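Local atomic coordinates of SusD homolog (Bacteroides ovatus, PDB entry 4F53), a protein that probably binds mucin O-glycans at the outer membrane, as a SusD/RagB-family lipoprotein with a TPR-like helical fold. Residues 92-97 with 120-126; 199-203 with 334-340. One frame throughout, in Å; residues are numbered along the deposited sequence.

Contact 1: residues 92-97 with 120-126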
ATOM      1  N   PHE A  92       4.230  14.614   4.391  1.00 36.08           N
ATOM      2  CA  PHE A  92       5.224  13.625   4.828  1.00 34.83           C
ATOM      3  C   PHE A  92       6.532  14.302   5.241  1.00 39.16           C
ATOM      4  O   PHE A  92       7.100  13.920   6.261  1.00 39.40           O
ATOM      5  CB  PHE A  92       5.503  12.568   3.767  1.00 34.84           C
ATOM      6  CG  PHE A  92       4.516  11.429   3.784  1.00 34.27           C
ATOM      7  CD1 PHE A  92       4.499  10.512   4.835  1.00 35.43           C
ATOM      8  CD2 PHE A  92       3.617  11.255   2.743  1.00 34.30           C
ATOM      9  CE1 PHE A  92       3.592   9.453   4.844  1.00 33.92           C
ATOM     10  CE2 PHE A  92       2.726  10.185   2.745  1.00 34.88           C
ATOM     11  CZ  PHE A  92       2.712   9.300   3.799  1.00 32.04           C
ATOM     12  N   TYR A  93       6.966  15.339   4.496  1.00 36.54           N
ATOM     13  CA  TYR A  93       8.199  16.082   4.795  1.00 37.90           C
ATOM     14  C   TYR A  93       8.062  16.898   6.090  1.00 43.70           C
ATOM     15  O   TYR A  93       8.973  16.845   6.909  1.00 43.98           O
ATOM     16  CB  TYR A  93       8.620  16.982   3.612  1.00 39.58           C
ATOM     17  CG  TYR A  93       9.240  16.188   2.479  1.00 40.90           C
ATOM     18  CD1 TYR A  93       8.444  15.479   1.577  1.00 41.29           C
ATOM     19  CD2 TYR A  93      10.624  16.106   2.334  1.00 41.36           C
ATOM     20  CE1 TYR A  93       9.009  14.731   0.548  1.00 40.03           C
ATOM     21  CE2 TYR A  93      11.198  15.360   1.307  1.00 41.07           C
ATOM     22  CZ  TYR A  93      10.387  14.687   0.411  1.00 43.58           C
ATOM     23  OH  TYR A  93      10.951  13.938  -0.582  1.00 41.39           O
ATOM     24  N   SER A  94       6.919  17.601   6.295  1.00 40.62           N
ATOM     25  CA  SER A  94       6.616  18.421   7.489  1.00 41.72           C
ATOM     26  C   SER A  94       6.539  17.587   8.758  1.00 46.59           C
ATOM     27  O   SER A  94       6.940  18.032   9.840  1.00 47.85           O
ATOM     28  CB  SER A  94       5.271  19.133   7.330  1.00 43.80           C
ATOM     29  OG  SER A  94       5.209  19.895   6.138  1.00 55.33           O
ATOM     30  N   LYS A  95       5.967  16.390   8.626  1.00 41.04           N
ATOM     31  CA  LYS A  95       5.757  15.521   9.777  1.00 39.62           C
ATOM     32  C   LYS A  95       6.974  14.658  10.092  1.00 42.32           C
ATOM     33  O   LYS A  95       7.172  14.336  11.263  1.00 42.78           O
ATOM     34  CB  LYS A  95       4.528  14.628   9.570  1.00 38.40           C
ATOM     35  CG  LYS A  95       3.228  15.420   9.546  1.00 35.73           C
ATOM     36  CD  LYS A  95       2.084  14.508   9.154  1.00 39.00           C
ATOM     37  CE  LYS A  95       0.832  15.282   8.837  1.00 43.08           C
ATOM     38  NZ  LYS A  95       0.180  15.768  10.069  1.00 50.25           N
ATOM     39  N   PHE A  96       7.772  14.268   9.076  1.00 37.54           N
ATOM     40  CA  PHE A  96       8.910  13.381   9.307  1.00 37.24           C
ATOM     41  C   PHE A  96      10.228  14.097   9.659  1.00 44.97           C
ATOM     42  O   PHE A  96      10.857  13.758  10.678  1.00 46.24           O
ATOM     43  CB  PHE A  96       9.157  12.433   8.088  1.00 36.95           C
ATOM     44  CG  PHE A  96      10.123  11.314   8.403  1.00 36.61           C
ATOM     45  CD1 PHE A  96      11.502  11.494   8.252  1.00 38.85           C
ATOM     46  CD2 PHE A  96       9.663  10.099   8.907  1.00 35.73           C
ATOM     47  CE1 PHE A  96      12.397  10.483   8.617  1.00 39.23           C
ATOM     48  CE2 PHE A  96      10.555   9.081   9.256  1.00 38.08           C
ATOM     49  CZ  PHE A  96      11.919   9.291   9.145  1.00 37.14           C
ATOM     50  N   TYR A  97      10.689  14.993   8.775  1.00 40.78           N
ATOM     51  CA  TYR A  97      12.030  15.568   8.846  1.00 41.18           C
ATOM     52  C   TYR A  97      12.371  16.426  10.073  1.00 47.71           C
ATOM     53  O   TYR A  97      13.478  16.202  10.581  1.00 50.08           O
ATOM     54  CB  TYR A  97      12.412  16.279   7.554  1.00 41.55           C
ATOM     55  CG  TYR A  97      12.901  15.276   6.526  1.00 40.65           C
ATOM     56  CD1 TYR A  97      14.102  14.595   6.702  1.00 41.89           C
ATOM     57  CD2 TYR A  97      12.113  14.928   5.431  1.00 39.56           C
ATOM     58  CE1 TYR A  97      14.538  13.644   5.782  1.00 40.08           C
ATOM     59  CE2 TYR A  97      12.560  14.011   4.481  1.00 39.22           C
ATOM     60  CZ  TYR A  97      13.769  13.360   4.665  1.00 46.93           C
ATOM     61  OH  TYR A  97      14.199  12.410   3.752  1.00 45.67           O
ATOM     62  N   ARG A 120      12.760   6.283   7.895  1.00 33.63           N
ATOM     63  CA  ARG A 120      12.961   7.213   6.776  1.00 33.24           C
ATOM     64  C   ARG A 120      12.850   6.497   5.426  1.00 36.33           C
ATOM     65  O   ARG A 120      12.150   6.982   4.548  1.00 34.34           O
ATOM     66  CB  ARG A 120      14.332   7.885   6.885  1.00 31.11           C
ATOM     67  CG  ARG A 120      14.471   9.050   5.951  1.00 26.42           C
ATOM     68  CD  ARG A 120      15.918   9.447   5.880  1.00 35.90           C
ATOM     69  NE  ARG A 120      16.095  10.549   4.942  1.00 44.03           N
ATOM     70  CZ  ARG A 120      17.240  10.842   4.350  1.00 57.91           C
ATOM     71  NH1 ARG A 120      18.322  10.112   4.585  1.00 48.17           N
ATOM     72  NH2 ARG A 120      17.312  11.862   3.509  1.00 47.17           N
ATOM     73  N   ILE A 121      13.531   5.334   5.273  1.00 33.04           N
ATOM     74  CA  ILE A 121      13.473   4.531   4.054  1.00 31.11           C
ATOM     75  C   ILE A 121      12.011   4.110   3.752  1.00 34.40           C
ATOM     76  O   ILE A 121      11.538   4.400   2.663  1.00 34.04           O
ATOM     77  CB  ILE A 121      14.444   3.324   4.120  1.00 31.85           C
ATOM     78  CG1 ILE A 121      15.897   3.839   4.114  1.00 32.95           C
ATOM     79  CG2 ILE A 121      14.188   2.364   2.938  1.00 29.36           C
ATOM     80  CD1 ILE A 121      16.984   2.830   4.455  1.00 29.21           C
ATOM     81  N   VAL A 122      11.289   3.516   4.723  1.00 31.04           N
ATOM     82  CA  VAL A 122       9.897   3.050   4.550  1.00 29.10           C
ATOM     83  C   VAL A 122       8.958   4.232   4.198  1.00 35.10           C
ATOM     84  O   VAL A 122       8.132   4.097   3.290  1.00 34.18           O
ATOM     85  CB  VAL A 122       9.368   2.270   5.806  1.00 30.21           C
ATOM     86  CG1 VAL A 122       7.928   1.786   5.612  1.00 28.17           C
ATOM     87  CG2 VAL A 122      10.278   1.099   6.167  1.00 28.72           C
ATOM     88  N   VAL A 123       9.091   5.381   4.903  1.00 32.85           N
ATOM     89  CA  VAL A 123       8.234   6.555   4.706  1.00 32.97           C
ATOM     90  C   VAL A 123       8.503   7.171   3.337  1.00 38.33           C
ATOM     91  O   VAL A 123       7.573   7.403   2.570  1.00 38.90           O
ATOM     92  CB  VAL A 123       8.393   7.598   5.846  1.00 37.27           C
ATOM     93  CG1 VAL A 123       7.632   8.887   5.532  1.00 37.43           C
ATOM     94  CG2 VAL A 123       7.921   7.015   7.167  1.00 36.57           C
HETATM   95  N   MSE A 124       9.767   7.403   3.023  1.00 35.76           N
HETATM   96  CA  MSE A 124      10.141   8.031   1.762  1.00 35.48           C
HETATM   97  C   MSE A 124      10.008   7.046   0.589  1.00 36.90           C
HETATM   98  O   MSE A 124       9.867   7.492  -0.547  1.00 37.60           O
HETATM   99  CB  MSE A 124      11.523   8.699   1.860  1.00 37.88           C
HETATM  100  CG  MSE A 124      11.517   9.841   2.880  1.00 45.13           C
HETATM  101 SE   MSE A 124      10.188  11.229   2.442  0.75 52.61          SE
HETATM  102  CE  MSE A 124       9.679  11.874   4.265  1.00 49.05           C
ATOM    103  N   LEU A 125       9.954   5.734   0.871  1.00 31.76           N
ATOM    104  CA  LEU A 125       9.638   4.707  -0.142  1.00 30.87           C
ATOM    105  C   LEU A 125       8.202   4.942  -0.639  1.00 33.90           C
ATOM    106  O   LEU A 125       7.992   4.898  -1.830  1.00 34.29           O
ATOM    107  CB  LEU A 125       9.804   3.267   0.394  1.00 29.11           C
ATOM    108  CG  LEU A 125       9.565   2.096  -0.595  1.00 31.95           C
ATOM    109  CD1 LEU A 125      10.577   2.130  -1.767  1.00 30.89           C
ATOM    110  CD2 LEU A 125       9.655   0.757   0.125  1.00 31.63           C
ATOM    111  N   ARG A 126       7.238   5.236   0.263  1.00 31.33           N
ATOM    112  CA  ARG A 126       5.843   5.563  -0.112  1.00 31.05           C
ATOM    113  C   ARG A 126       5.812   6.790  -1.027  1.00 34.53           C
ATOM    114  O   ARG A 126       5.100   6.794  -2.025  1.00 34.04           O
ATOM    115  CB  ARG A 126       4.947   5.885   1.106  1.00 27.77           C
ATOM    116  CG  ARG A 126       4.881   4.864   2.209  1.00 39.86           C
ATOM    117  CD  ARG A 126       4.039   5.418   3.346  1.00 34.38           C
ATOM    118  NE  ARG A 126       2.741   5.869   2.838  1.00 35.09           N
ATOM    119  CZ  ARG A 126       1.560   5.456   3.268  1.00 37.04           C
ATOM    120  NH1 ARG A 126       1.477   4.607   4.283  1.00 32.89           N
ATOM    121  NH2 ARG A 126       0.451   5.909   2.705  1.00 26.68           N
TER
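Residues 92-97 and 120-126 run antiparallel at 176°, with Phe92 level with Val123 and Phe96 with Arg120. They lie on helices 82-106 and 110-131, a helical hairpin in the TPR-like fold of the SusD family. The axes stand 11.3 Å apart, and aromatic side chains and Met124 meet between them. Met124, a selenomethionine, is a knob in the hole formed by Phe92, Tyr93, Phe96 and Tyr97. Its CG lies anti to the carbonyl carbon (chi1 -64°), and the chain bends twice beyond it. The bends bring Met124 SE over one face of the Tyr93 ring, 4.3 Å from its centroid, a Met-aromatic contact. Met124 CE meets Tyr97 CE2 at 3.6 Å. Val123 CG1 touches Phe92 CD1, and Val123 CG2 touches Phe96. The Phe96 ring reaches the Arg120 backbone and CB. Arg126 NE lies obliquely by Phe92 CZ, while Arg126 NH2 forms a salt bridge with Asp51. A phenylalanine in place of Tyr97 has no hydroxyl and would probably leave Arg120 NE and NH2 without their shared acceptor. Arg120 grips that one oxygen side-on, within its guanidinium plane: Arg120 NE to Tyr97 OH is 2.9 Å at 158°, and Arg120 NH2 to Tyr97 OH is 3.2 Å.

Contact 2: residues 199-203 with 334-340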
ATOM      1  N   SER A 199      13.223  -8.110   4.978  1.00 26.73           N
ATOM      2  CA  SER A 199      11.940  -8.239   4.269  1.00 24.47           C
ATOM      3  C   SER A 199      11.710  -7.003   3.395  1.00 29.72           C
ATOM      4  O   SER A 199      11.208  -7.138   2.283  1.00 28.86           O
ATOM      5  CB  SER A 199      10.811  -8.417   5.274  1.00 23.96           C
ATOM      6  OG  SER A 199      11.044  -9.623   5.989  1.00 29.14           O
ATOM      7  N   LEU A 200      12.131  -5.799   3.879  1.00 26.31           N
ATOM      8  CA  LEU A 200      12.033  -4.550   3.122  1.00 25.72           C
ATOM      9  C   LEU A 200      13.012  -4.610   1.922  1.00 29.08           C
ATOM     10  O   LEU A 200      12.695  -4.169   0.820  1.00 28.52           O
ATOM     11  CB  LEU A 200      12.366  -3.352   4.047  1.00 25.64           C
ATOM     12  CG  LEU A 200      12.349  -1.949   3.408  1.00 29.45           C
ATOM     13  CD1 LEU A 200      10.930  -1.546   2.954  1.00 27.33           C
ATOM     14  CD2 LEU A 200      12.911  -0.909   4.374  1.00 30.31           C
ATOM     15  N   LYS A 201      14.214  -5.139   2.161  1.00 26.48           N
ATOM     16  CA  LYS A 201      15.245  -5.303   1.140  1.00 26.83           C
ATOM     17  C   LYS A 201      14.694  -6.178  -0.009  1.00 29.68           C
ATOM     18  O   LYS A 201      14.864  -5.820  -1.166  1.00 30.20           O
ATOM     19  CB  LYS A 201      16.527  -5.894   1.763  1.00 28.18           C
ATOM     20  CG  LYS A 201      17.651  -6.166   0.753  1.00 29.50           C
ATOM     21  CD  LYS A 201      18.926  -6.626   1.483  1.00 30.97           C
ATOM     22  CE  LYS A 201      20.048  -7.002   0.552  1.00 29.66           C
ATOM     23  NZ  LYS A 201      21.238  -7.475   1.311  1.00 36.11           N
ATOM     24  N   LEU A 202      13.990  -7.269   0.307  1.00 25.26           N
ATOM     25  CA  LEU A 202      13.376  -8.164  -0.689  1.00 23.78           C
ATOM     26  C   LEU A 202      12.252  -7.439  -1.433  1.00 25.65           C
ATOM     27  O   LEU A 202      12.139  -7.585  -2.640  1.00 25.93           O
ATOM     28  CB  LEU A 202      12.857  -9.449   0.014  1.00 22.51           C
ATOM     29  CG  LEU A 202      12.029 -10.441  -0.795  1.00 25.23           C
ATOM     30  CD1 LEU A 202      12.867 -11.121  -1.886  1.00 26.27           C
ATOM     31  CD2 LEU A 202      11.447 -11.485   0.112  1.00 25.56           C
ATOM     32  N   ARG A 203      11.451  -6.639  -0.729  1.00 22.47           N
ATOM     33  CA  ARG A 203      10.358  -5.866  -1.334  1.00 22.33           C
ATOM     34  C   ARG A 203      10.928  -4.871  -2.369  1.00 26.61           C
ATOM     35  O   ARG A 203      10.455  -4.825  -3.491  1.00 26.19           O
ATOM     36  CB  ARG A 203       9.515  -5.135  -0.262  1.00 19.19           C
ATOM     37  CG  ARG A 203       8.493  -4.156  -0.890  1.00 30.70           C
ATOM     38  CD  ARG A 203       7.996  -3.126   0.091  1.00 30.25           C
ATOM     39  NE  ARG A 203       6.942  -3.662   0.957  1.00 28.69           N
ATOM     40  CZ  ARG A 203       6.337  -2.950   1.905  1.00 45.84           C
ATOM     41  NH1 ARG A 203       6.687  -1.686   2.120  1.00 31.51           N
ATOM     42  NH2 ARG A 203       5.354  -3.483   2.620  1.00 30.91           N
ATOM     43  N   VAL A 334       1.366  -2.716   9.215  1.00 28.03           N
ATOM     44  CA  VAL A 334       2.531  -2.053   8.614  1.00 26.77           C
ATOM     45  C   VAL A 334       3.189  -2.946   7.529  1.00 31.32           C
ATOM     46  O   VAL A 334       3.434  -2.473   6.426  1.00 29.93           O
ATOM     47  CB  VAL A 334       3.556  -1.581   9.691  1.00 29.94           C
ATOM     48  CG1 VAL A 334       4.733  -0.859   9.046  1.00 29.84           C
ATOM     49  CG2 VAL A 334       2.891  -0.690  10.749  1.00 28.98           C
ATOM     50  N   PHE A 335       3.470  -4.217   7.841  1.00 28.59           N
ATOM     51  CA  PHE A 335       4.138  -5.126   6.925  1.00 27.50           C
ATOM     52  C   PHE A 335       3.852  -6.562   7.356  1.00 32.36           C
ATOM     53  O   PHE A 335       4.384  -7.062   8.361  1.00 33.17           O
ATOM     54  CB  PHE A 335       5.657  -4.815   6.899  1.00 29.36           C
ATOM     55  CG  PHE A 335       6.486  -5.296   5.720  1.00 29.72           C
ATOM     56  CD1 PHE A 335       6.059  -6.353   4.927  1.00 27.88           C
ATOM     57  CD2 PHE A 335       7.747  -4.750   5.466  1.00 32.48           C
ATOM     58  CE1 PHE A 335       6.856  -6.841   3.896  1.00 28.50           C
ATOM     59  CE2 PHE A 335       8.534  -5.226   4.423  1.00 33.88           C
ATOM     60  CZ  PHE A 335       8.080  -6.266   3.635  1.00 30.42           C
ATOM     61  N   ARG A 336       2.990  -7.219   6.595  1.00 27.19           N
ATOM     62  CA  ARG A 336       2.560  -8.591   6.864  1.00 26.78           C
ATOM     63  C   ARG A 336       3.603  -9.608   6.440  1.00 32.62           C
ATOM     64  O   ARG A 336       4.238  -9.442   5.394  1.00 33.33           O
ATOM     65  CB  ARG A 336       1.265  -8.892   6.103  1.00 22.12           C
ATOM     66  CG  ARG A 336       0.079  -8.013   6.459  1.00 25.42           C
ATOM     67  CD  ARG A 336      -1.138  -8.749   5.974  1.00 24.16           C
ATOM     68  NE  ARG A 336      -2.405  -8.055   6.196  1.00 27.12           N
ATOM     69  CZ  ARG A 336      -3.137  -8.158   7.298  1.00 31.17           C
ATOM     70  NH1 ARG A 336      -2.694  -8.848   8.334  1.00 28.32           N
ATOM     71  NH2 ARG A 336      -4.296  -7.528   7.391  1.00 24.57           N
ATOM     72  N   ALA A 337       3.729 -10.696   7.215  1.00 30.08           N
ATOM     73  CA  ALA A 337       4.619 -11.831   6.894  1.00 29.21           C
ATOM     74  C   ALA A 337       4.118 -12.549   5.642  1.00 30.55           C
ATOM     75  O   ALA A 337       4.933 -13.019   4.879  1.00 30.55           O
ATOM     76  CB  ALA A 337       4.697 -12.814   8.071  1.00 29.72           C
ATOM     77  N   SER A 338       2.791 -12.596   5.406  1.00 25.28           N
ATOM     78  CA  SER A 338       2.235 -13.229   4.202  1.00 24.81           C
ATOM     79  C   SER A 338       2.765 -12.545   2.908  1.00 30.61           C
ATOM     80  O   SER A 338       3.019 -13.245   1.931  1.00 32.06           O
ATOM     81  CB  SER A 338       0.708 -13.241   4.237  1.00 23.01           C
ATOM     82  OG  SER A 338       0.205 -11.922   4.164  1.00 24.94           O
ATOM     83  N   GLU A 339       3.018 -11.215   2.937  1.00 28.79           N
ATOM     84  CA  GLU A 339       3.588 -10.449   1.796  1.00 29.34           C
ATOM     85  C   GLU A 339       4.991 -10.999   1.414  1.00 30.87           C
ATOM     86  O   GLU A 339       5.270 -11.192   0.242  1.00 30.84           O
ATOM     87  CB  GLU A 339       3.669  -8.946   2.139  1.00 30.86           C
ATOM     88  CG  GLU A 339       4.225  -8.080   1.009  1.00 40.69           C
ATOM     89  CD  GLU A 339       4.617  -6.647   1.335  1.00 48.93           C
ATOM     90  OE1 GLU A 339       3.932  -5.985   2.152  1.00 41.91           O
ATOM     91  OE2 GLU A 339       5.597  -6.166   0.725  1.00 39.23           O
ATOM     92  N   VAL A 340       5.809 -11.328   2.415  1.00 26.78           N
ATOM     93  CA  VAL A 340       7.155 -11.862   2.260  1.00 27.51           C
ATOM     94  C   VAL A 340       7.109 -13.239   1.593  1.00 29.55           C
ATOM     95  O   VAL A 340       7.908 -13.510   0.698  1.00 28.80           O
ATOM     96  CB  VAL A 340       7.885 -11.897   3.636  1.00 32.71           C
ATOM     97  CG1 VAL A 340       9.231 -12.612   3.526  1.00 32.20           C
ATOM     98  CG2 VAL A 340       8.057 -10.476   4.185  1.00 32.47           C
TER
HETATM   99  O   HOH W   1       4.231  -1.224   4.251  1.00 38.14           O
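Arg203 on helix 190-207 reaches across to Phe335 and Glu339 of the segment 334-340. Its CG is anti to the backbone N (chi1 172°), and the chain bends at chi3. Arg203 CB, CG and CD pass alongside Glu339 OE2, with Arg203 CD 3.9 Å from that oxygen. Arg203 NE then donates to Glu339 OE2 at 2.9 Å. At the tip, Arg203 NH2 donates to Glu339 OE1, also at 2.9 Å. Both bonds use syn lone pairs, and the guanidinium and carboxylate are only 6° from coplanar. This is a side-on, two-pronged salt bridge. The guanidinium also stacks on Phe335, planes 24° apart. Arg203 CZ lies 4.1 Å from the centroid of the Phe335 ring, a cation-pi contact, and Arg203 NH2 sits over the ring centre. Arg203 NH2 also donates to water 1, which donates in turn to Val334 O. Asn438 gives Glu339 OE1 a second partner. Phe335 CZ lies 3.5 Å from Ser199 O, which is at the ring edge. Val340 CG2 packs on Ser199 CB at 3.6 Å. Val334 and Phe335 pair with Ala241 in a classic beta bulge. A buried arginine thus ties a helix to the junction of strand 332-335 and helix 337-349 within the TPR-like fold.

In the fold
Both contacts are buried, and their centres lie about 18 Å apart. Contact 1 joins two helices close in sequence. Contact 2 brings together elements 131 residues apart. They hold no helix in common, but helices 110-131 and 190-207 pack directly on each other between them. Leu200 of contact 2 meets Ile121, Val122 and Leu125 of contact 1, and Leu125 CD2 also lies 4.2 Å from Arg203 CD. The chemistry differs. The helix pair is mainly aromatic and aliphatic, with a tyrosine hydroxyl taking the arginine bonds. Where helix 190-207 meets the strand-to-helix junction, a buried ion pair, a cation-pi stack and a water carry most of the contact.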